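Local coordinates for paenibacillus xanthan lyase (Paenibacillus, PDB 6F2P), which catalyses the eliminative removal of the terminal mannose from the side chains of xanthan, cutting its linkage to glucuronic acid, at residues 401-406 against 430-435; 514-519 against 597-602. All coordinates share one frame; numbering follows the deposited sequence.

Contact 1. Residues 401-406 against 430-435; sequences NNKGWH and VDNYRL
W405 and Y433 meet where two type I beta turns, N401 to G404 and D431 to R434, approach each other in the super-sandwich domain of this polysaccharide lyase family 8 enzyme. The ring planes are only 16° from parallel but slid apart, with the six-membered ring of W405 centred 4.8 Å from the Y433 ring, so overlap is slight. W405 CZ3 does the touching: it sits over one face of the tyrosine, 3.5 Å from Y433 CE1, while W405 CH2 extends past the phenol carbon to lie 3.6 Å from Y433 OH. With a serine in place of Y433, this end of the indole would probably lose the surface it rests against, leaving a gap and a ring freer to turn.

Beside the rings, no direct hydrogen bond joins the two segments; water does the work. One molecule donates to K403 O (2.8 Å) and N432 O and accepts from H406 N at 2.7 Å. N432 O also lies in the plane of the H406 ring, at its edge and 3.4 Å from H406 CD2, and the imidazole is fixed from outside by D409 and T444. K403 crosses the N432 side chain at about a right angle, bringing K403 CE within 3.8 Å of N432 OD1; a second water accepts from K403 NZ beside V430 O. L435 CD1 packs against the backbone of H406.

Further out, W405 CG stands anti to its own carbonyl carbon (chi1 -50°), which folds the indole back over the turn that precedes it until K403 CA lies over the centre of one face. On the facing side an Asx turn sets the start of the tyrosine: Y433 N donates to D431 OD1 at 2.9 Å, arriving from above the carboxylate plane, 46° out of it.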
loop_
_atom_site.group_PDB
_atom_site.type_symbol
_atom_site.label_atom_id
_atom_site.label_comp_id
_atom_site.label_asym_id
_atom_site.label_seq_id
_atom_site.Cartn_x
_atom_site.Cartn_y
_atom_site.Cartn_z
ATOM N N ASN A 401 -16.750 -17.343 7.798
ATOM C CA ASN A 401 -16.575 -16.626 6.538
ATOM C C ASN A 401 -16.461 -17.596 5.359
ATOM O O ASN A 401 -15.576 -17.461 4.513
ATOM C CB ASN A 401 -15.346 -15.713 6.615
ATOM C CG ASN A 401 -15.359 -14.622 5.568
ATOM O OD1 ASN A 401 -16.417 -14.248 5.061
ATOM N ND2 ASN A 401 -14.180 -14.101 5.235
ATOM N N ASN A 402 -17.359 -18.576 5.318
ATOM C CA ASN A 402 -17.248 -19.670 4.360
ATOM C C ASN A 402 -17.508 -19.240 2.931
ATOM O O ASN A 402 -16.958 -19.828 2.005
ATOM C CB ASN A 402 -18.178 -20.825 4.727
ATOM C CG ASN A 402 -17.916 -21.367 6.111
ATOM O OD1 ASN A 402 -16.784 -21.376 6.589
ATOM N ND2 ASN A 402 -18.968 -21.828 6.768
ATOM N N LYS A 403 -18.343 -18.217 2.754
ATOM C CA LYS A 403 -18.675 -17.717 1.419
ATOM C C LYS A 403 -17.928 -16.423 1.049
ATOM O O LYS A 403 -18.390 -15.644 0.220
ATOM C CB LYS A 403 -20.184 -17.499 1.303
ATOM C CG LYS A 403 -21.006 -18.776 1.324
ATOM C CD LYS A 403 -22.373 -18.527 1.929
ATOM C CE LYS A 403 -23.404 -18.122 0.903
ATOM N NZ LYS A 403 -24.750 -17.885 1.519
ATOM N N GLY A 404 -16.770 -16.199 1.652
ATOM C CA GLY A 404 -16.051 -14.957 1.444
ATOM C C GLY A 404 -15.162 -14.961 0.213
ATOM O O GLY A 404 -14.331 -14.065 0.047
ATOM N N TRP A 405 -15.359 -15.959 -0.647
ATOM C CA TRP A 405 -14.511 -16.227 -1.820
ATOM C C TRP A 405 -13.995 -14.999 -2.571
ATOM O O TRP A 405 -12.815 -14.923 -2.904
ATOM C CB TRP A 405 -15.257 -17.132 -2.811
ATOM C CG TRP A 405 -15.866 -18.359 -2.180
ATOM C CD1 TRP A 405 -15.204 -19.381 -1.554
ATOM C CD2 TRP A 405 -17.262 -18.688 -2.116
ATOM N NE1 TRP A 405 -16.105 -20.321 -1.104
ATOM C CE2 TRP A 405 -17.371 -19.919 -1.443
ATOM C CE3 TRP A 405 -18.429 -18.060 -2.569
ATOM C CZ2 TRP A 405 -18.596 -20.533 -1.219
ATOM C CZ3 TRP A 405 -19.641 -18.671 -2.343
ATOM C CH2 TRP A 405 -19.718 -19.892 -1.676
ATOM N N HIS A 406 -14.881 -14.045 -2.834
ATOM C CA HIS A 406 -14.549 -12.922 -3.695
ATOM C C HIS A 406 -14.501 -11.578 -2.963
ATOM O O HIS A 406 -14.475 -10.527 -3.600
ATOM C CB HIS A 406 -15.538 -12.856 -4.865
ATOM C CG HIS A 406 -15.663 -14.145 -5.617
ATOM N ND1 HIS A 406 -14.614 -14.700 -6.319
ATOM C CD2 HIS A 406 -16.707 -14.995 -5.761
ATOM C CE1 HIS A 406 -15.011 -15.832 -6.875
ATOM N NE2 HIS A 406 -16.276 -16.036 -6.550
ATOM N N VAL A 430 -27.246 -11.971 0.112
ATOM C CA VAL A 430 -26.606 -11.539 -1.136
ATOM C C VAL A 430 -25.986 -12.710 -1.907
ATOM O O VAL A 430 -25.567 -13.706 -1.317
ATOM C CB VAL A 430 -25.523 -10.448 -0.883
ATOM C CG1 VAL A 430 -24.289 -11.049 -0.226
ATOM C CG2 VAL A 430 -25.130 -9.758 -2.180
ATOM N N ASP A 431 -25.950 -12.603 -3.229
ATOM C CA ASP A 431 -25.257 -13.599 -4.029
ATOM C C ASP A 431 -23.745 -13.371 -3.914
ATOM O O ASP A 431 -23.186 -12.491 -4.583
ATOM C CB ASP A 431 -25.704 -13.527 -5.487
ATOM C CG ASP A 431 -25.043 -14.585 -6.349
ATOM O OD1 ASP A 431 -24.170 -15.319 -5.822
ATOM O OD2 ASP A 431 -25.383 -14.676 -7.556
ATOM N N ASN A 432 -23.089 -14.167 -3.072
ATOM C CA ASN A 432 -21.653 -14.024 -2.836
ATOM C C ASN A 432 -20.785 -14.421 -4.025
ATOM O O ASN A 432 -19.558 -14.316 -3.964
ATOM C CB ASN A 432 -21.218 -14.805 -1.591
ATOM C CG ASN A 432 -21.605 -14.108 -0.307
ATOM O OD1 ASN A 432 -22.624 -14.428 0.303
ATOM N ND2 ASN A 432 -20.797 -13.138 0.106
ATOM N N TYR A 433 -21.417 -14.880 -5.100
ATOM C CA TYR A 433 -20.692 -15.144 -6.339
ATOM C C TYR A 433 -20.604 -13.875 -7.192
ATOM O O TYR A 433 -19.836 -13.812 -8.154
ATOM C CB TYR A 433 -21.354 -16.271 -7.128
ATOM C CG TYR A 433 -21.369 -17.609 -6.416
ATOM C CD1 TYR A 433 -20.211 -18.364 -6.283
ATOM C CD2 TYR A 433 -22.548 -18.127 -5.895
ATOM C CE1 TYR A 433 -20.226 -19.589 -5.635
ATOM C CE2 TYR A 433 -22.575 -19.347 -5.251
ATOM C CZ TYR A 433 -21.414 -20.078 -5.121
ATOM O OH TYR A 433 -21.441 -21.301 -4.472
ATOM N N ARG A 434 -21.382 -12.866 -6.809
ATOM C CA ARG A 434 -21.468 -11.610 -7.539
ATOM C C ARG A 434 -21.385 -10.404 -6.620
ATOM O O ARG A 434 -22.308 -9.583 -6.581
ATOM C CB ARG A 434 -22.779 -11.544 -8.324
ATOM C CG ARG A 434 -22.840 -12.543 -9.467
ATOM C CD ARG A 434 -24.070 -12.339 -10.337
ATOM N NE ARG A 434 -23.977 -13.140 -11.556
ATOM C CZ ARG A 434 -25.023 -13.606 -12.231
ATOM N NH1 ARG A 434 -26.250 -13.352 -11.805
ATOM N NH2 ARG A 434 -24.841 -14.322 -13.334
ATOM N N LEU A 435 -20.282 -10.298 -5.883
ATOM C CA LEU A 435 -20.025 -9.137 -5.037
ATOM C C LEU A 435 -19.601 -7.909 -5.874
ATOM O O LEU A 435 -18.819 -8.031 -6.831
ATOM C CB LEU A 435 -18.953 -9.479 -4.003
ATOM C CG LEU A 435 -19.353 -10.559 -2.997
ATOM C CD1 LEU A 435 -18.228 -10.858 -2.004
ATOM C CD2 LEU A 435 -20.620 -10.132 -2.274
HETATM O O HOH W 1 -17.460 -14.454 -2.133
HETATM O O HOH W 2 -25.493 -14.915 1.194
#

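Contact 2. Residues 514-519 against 597-602; sequences NRKLNS and RNFMTL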
loop_
_atom_site.group_PDB
_atom_site.type_symbol
_atom_site.label_atom_id
_atom_site.label_comp_id
_atom_site.label_asym_id
_atom_site.label_seq_id
_atom_site.Cartn_x
_atom_site.Cartn_y
_atom_site.Cartn_z
ATOM N N ASN A 514 -24.701 -4.754 -6.791
ATOM C CA ASN A 514 -25.529 -5.790 -6.195
ATOM C C ASN A 514 -26.144 -5.203 -4.940
ATOM O O ASN A 514 -25.707 -5.492 -3.838
ATOM C CB ASN A 514 -24.722 -7.055 -5.880
ATOM C CG ASN A 514 -25.614 -8.274 -5.705
ATOM O OD1 ASN A 514 -26.819 -8.141 -5.501
ATOM N ND2 ASN A 514 -25.034 -9.464 -5.794
ATOM N N ARG A 515 -27.150 -4.352 -5.118
ATOM C CA ARG A 515 -27.639 -3.511 -4.034
ATOM C C ARG A 515 -28.843 -4.116 -3.350
ATOM O O ARG A 515 -29.747 -4.613 -4.015
ATOM C CB ARG A 515 -28.045 -2.143 -4.586
ATOM C CG ARG A 515 -28.227 -1.061 -3.530
ATOM C CD ARG A 515 -26.876 -0.520 -3.096
ATOM N NE ARG A 515 -26.990 0.545 -2.104
ATOM C CZ ARG A 515 -25.954 1.039 -1.435
ATOM N NH1 ARG A 515 -24.743 0.556 -1.661
ATOM N NH2 ARG A 515 -26.126 2.003 -0.538
ATOM N N LYS A 516 -28.871 -4.052 -2.022
ATOM C CA LYS A 516 -30.051 -4.483 -1.286
ATOM C C LYS A 516 -31.125 -3.411 -1.367
ATOM O O LYS A 516 -30.835 -2.225 -1.213
ATOM C CB LYS A 516 -29.723 -4.783 0.173
ATOM C CG LYS A 516 -30.756 -5.670 0.835
ATOM C CD LYS A 516 -30.898 -5.353 2.294
ATOM C CE LYS A 516 -29.593 -5.523 3.013
ATOM N NZ LYS A 516 -29.669 -4.877 4.343
ATOM N N LEU A 517 -32.363 -3.834 -1.594
ATOM C CA LEU A 517 -33.461 -2.907 -1.841
ATOM C C LEU A 517 -34.372 -2.763 -0.627
ATOM O O LEU A 517 -34.119 -3.362 0.420
ATOM C CB LEU A 517 -34.259 -3.364 -3.064
ATOM C CG LEU A 517 -33.368 -3.621 -4.284
ATOM C CD1 LEU A 517 -34.177 -4.035 -5.502
ATOM C CD2 LEU A 517 -32.541 -2.376 -4.588
ATOM N N ASN A 518 -35.427 -1.962 -0.762
ATOM C CA ASN A 518 -36.420 -1.856 0.295
ATOM C C ASN A 518 -37.191 -3.168 0.438
ATOM O O ASN A 518 -36.948 -4.119 -0.314
ATOM C CB ASN A 518 -37.355 -0.662 0.076
ATOM C CG ASN A 518 -38.120 -0.737 -1.233
ATOM O OD1 ASN A 518 -38.441 -1.818 -1.738
ATOM N ND2 ASN A 518 -38.432 0.426 -1.785
ATOM N N SER A 519 -38.120 -3.225 1.387
ATOM C CA SER A 519 -38.770 -4.495 1.724
ATOM C C SER A 519 -39.652 -5.009 0.590
ATOM O O SER A 519 -39.893 -6.208 0.487
ATOM C CB SER A 519 -39.558 -4.393 3.030
ATOM O OG SER A 519 -40.611 -3.459 2.903
ATOM N N ARG A 597 -34.209 -11.206 1.568
ATOM C CA ARG A 597 -33.932 -9.819 1.211
ATOM C C ARG A 597 -33.941 -9.619 -0.303
ATOM O O ARG A 597 -33.706 -10.566 -1.065
ATOM C CB ARG A 597 -32.595 -9.390 1.806
ATOM C CG ARG A 597 -32.609 -9.331 3.313
ATOM C CD ARG A 597 -33.648 -8.327 3.756
ATOM N NE ARG A 597 -33.613 -8.090 5.192
ATOM C CZ ARG A 597 -34.444 -8.650 6.065
ATOM N NH1 ARG A 597 -35.388 -9.489 5.643
ATOM N NH2 ARG A 597 -34.332 -8.365 7.359
ATOM N N ASN A 598 -34.213 -8.389 -0.732
ATOM C CA ASN A 598 -34.313 -8.063 -2.158
ATOM C C ASN A 598 -33.079 -7.362 -2.702
ATOM O O ASN A 598 -32.501 -6.505 -2.035
ATOM C CB ASN A 598 -35.546 -7.202 -2.418
ATOM C CG ASN A 598 -36.816 -7.839 -1.892
ATOM O OD1 ASN A 598 -37.076 -9.025 -2.134
ATOM N ND2 ASN A 598 -37.607 -7.063 -1.144
ATOM N N PHE A 599 -32.682 -7.724 -3.919
ATOM C CA PHE A 599 -31.450 -7.200 -4.503
ATOM C C PHE A 599 -31.596 -6.765 -5.960
ATOM O O PHE A 599 -32.315 -7.390 -6.743
ATOM C CB PHE A 599 -30.327 -8.238 -4.414
ATOM C CG PHE A 599 -29.828 -8.487 -3.022
ATOM C CD1 PHE A 599 -30.463 -9.402 -2.191
ATOM C CD2 PHE A 599 -28.706 -7.823 -2.546
ATOM C CE1 PHE A 599 -29.994 -9.639 -0.899
ATOM C CE2 PHE A 599 -28.228 -8.056 -1.258
ATOM C CZ PHE A 599 -28.875 -8.964 -0.434
ATOM N N MET A 600 -30.894 -5.690 -6.310
ATOM C CA MET A 600 -30.721 -5.276 -7.697
ATOM C C MET A 600 -29.285 -5.535 -8.113
ATOM O O MET A 600 -28.360 -4.917 -7.593
ATOM C CB MET A 600 -31.026 -3.788 -7.869
ATOM C CG MET A 600 -30.648 -3.257 -9.248
ATOM S SD MET A 600 -31.538 -4.112 -10.576
ATOM C CE MET A 600 -33.208 -3.563 -10.225
ATOM N N THR A 601 -29.101 -6.448 -9.054
ATOM C CA THR A 601 -27.769 -6.840 -9.489
ATOM C C THR A 601 -27.508 -6.408 -10.933
ATOM O O THR A 601 -28.276 -6.752 -11.836
ATOM C CB THR A 601 -27.617 -8.359 -9.386
ATOM O OG1 THR A 601 -28.120 -8.790 -8.123
ATOM C CG2 THR A 601 -26.163 -8.766 -9.503
ATOM N N LEU A 602 -26.437 -5.645 -11.145
ATOM C CA LEU A 602 -26.045 -5.215 -12.486
ATOM C C LEU A 602 -24.635 -5.724 -12.773
ATOM O O LEU A 602 -23.759 -5.616 -11.915
ATOM C CB LEU A 602 -26.076 -3.689 -12.584
ATOM C CG LEU A 602 -27.354 -2.970 -12.131
ATOM C CD1 LEU A 602 -27.166 -1.466 -12.150
ATOM C CD2 LEU A 602 -28.541 -3.353 -12.991
HETATM O O HOH W 3 -34.668 -6.569 1.088
#
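R515 and M600 form a hydrogen-bonded antiparallel pair, each backbone N giving a 2.8 Å bond to the other's O: R515 N to M600 O and M600 N to R515 O. Two residues along, L517 N reaches N598 O at 2.7 Å. Next to it a water accepts from N598 N and donates weakly to L517 O. The N598 side chain continues the connection. Its ND2 donates to N518 O at 3.1 Å along a nearly straight line (171°), with the acceptor in the plane of the amide, and also makes a weaker, bent bond to S519 O. CG of N598 lies anti to its carbonyl carbon (chi1 -54°), swinging the amide over to those two carbonyls. At the other end N514 and T601 lie side by side, pointing the same way, with a weak and unsettled bond between N514 OD1 and T601 OG1; the N514 amide nitrogen is bonded to the backbone carbonyl of R434.

Packing falls on both faces of the pair. K516 CG stands over the F599 ring, 4.2 Å from its centroid, in a CH-pi contact, before the lysine runs on to carbonyls of S420 and N423. On the face of R515 and M600, L517 CD2 rests 3.9 Å from M600 CB. These are neighbouring strands of a five-stranded antiparallel sheet in the super-sandwich domain of polysaccharide lyase family 8.

Following the chain from the N-terminal helical domain into the super-sandwich domain, contact 1 comes first: it closes a short loop of 23 residues carrying strand 411-415 and helix 426-429. Contact 2 opens only afterwards and closes 77 residues with no helix, whose strands belong to both the five-stranded sheet and its nine-stranded partner. The two closures therefore run in series, neither nested nor crossing, with centres 15 Å apart. They still touch, through the R434 carbonyl and N514 and through V430 packed on N514 and F599. Through these, the turn after helix 426-429 is seated on strands 508-516 and 595-607.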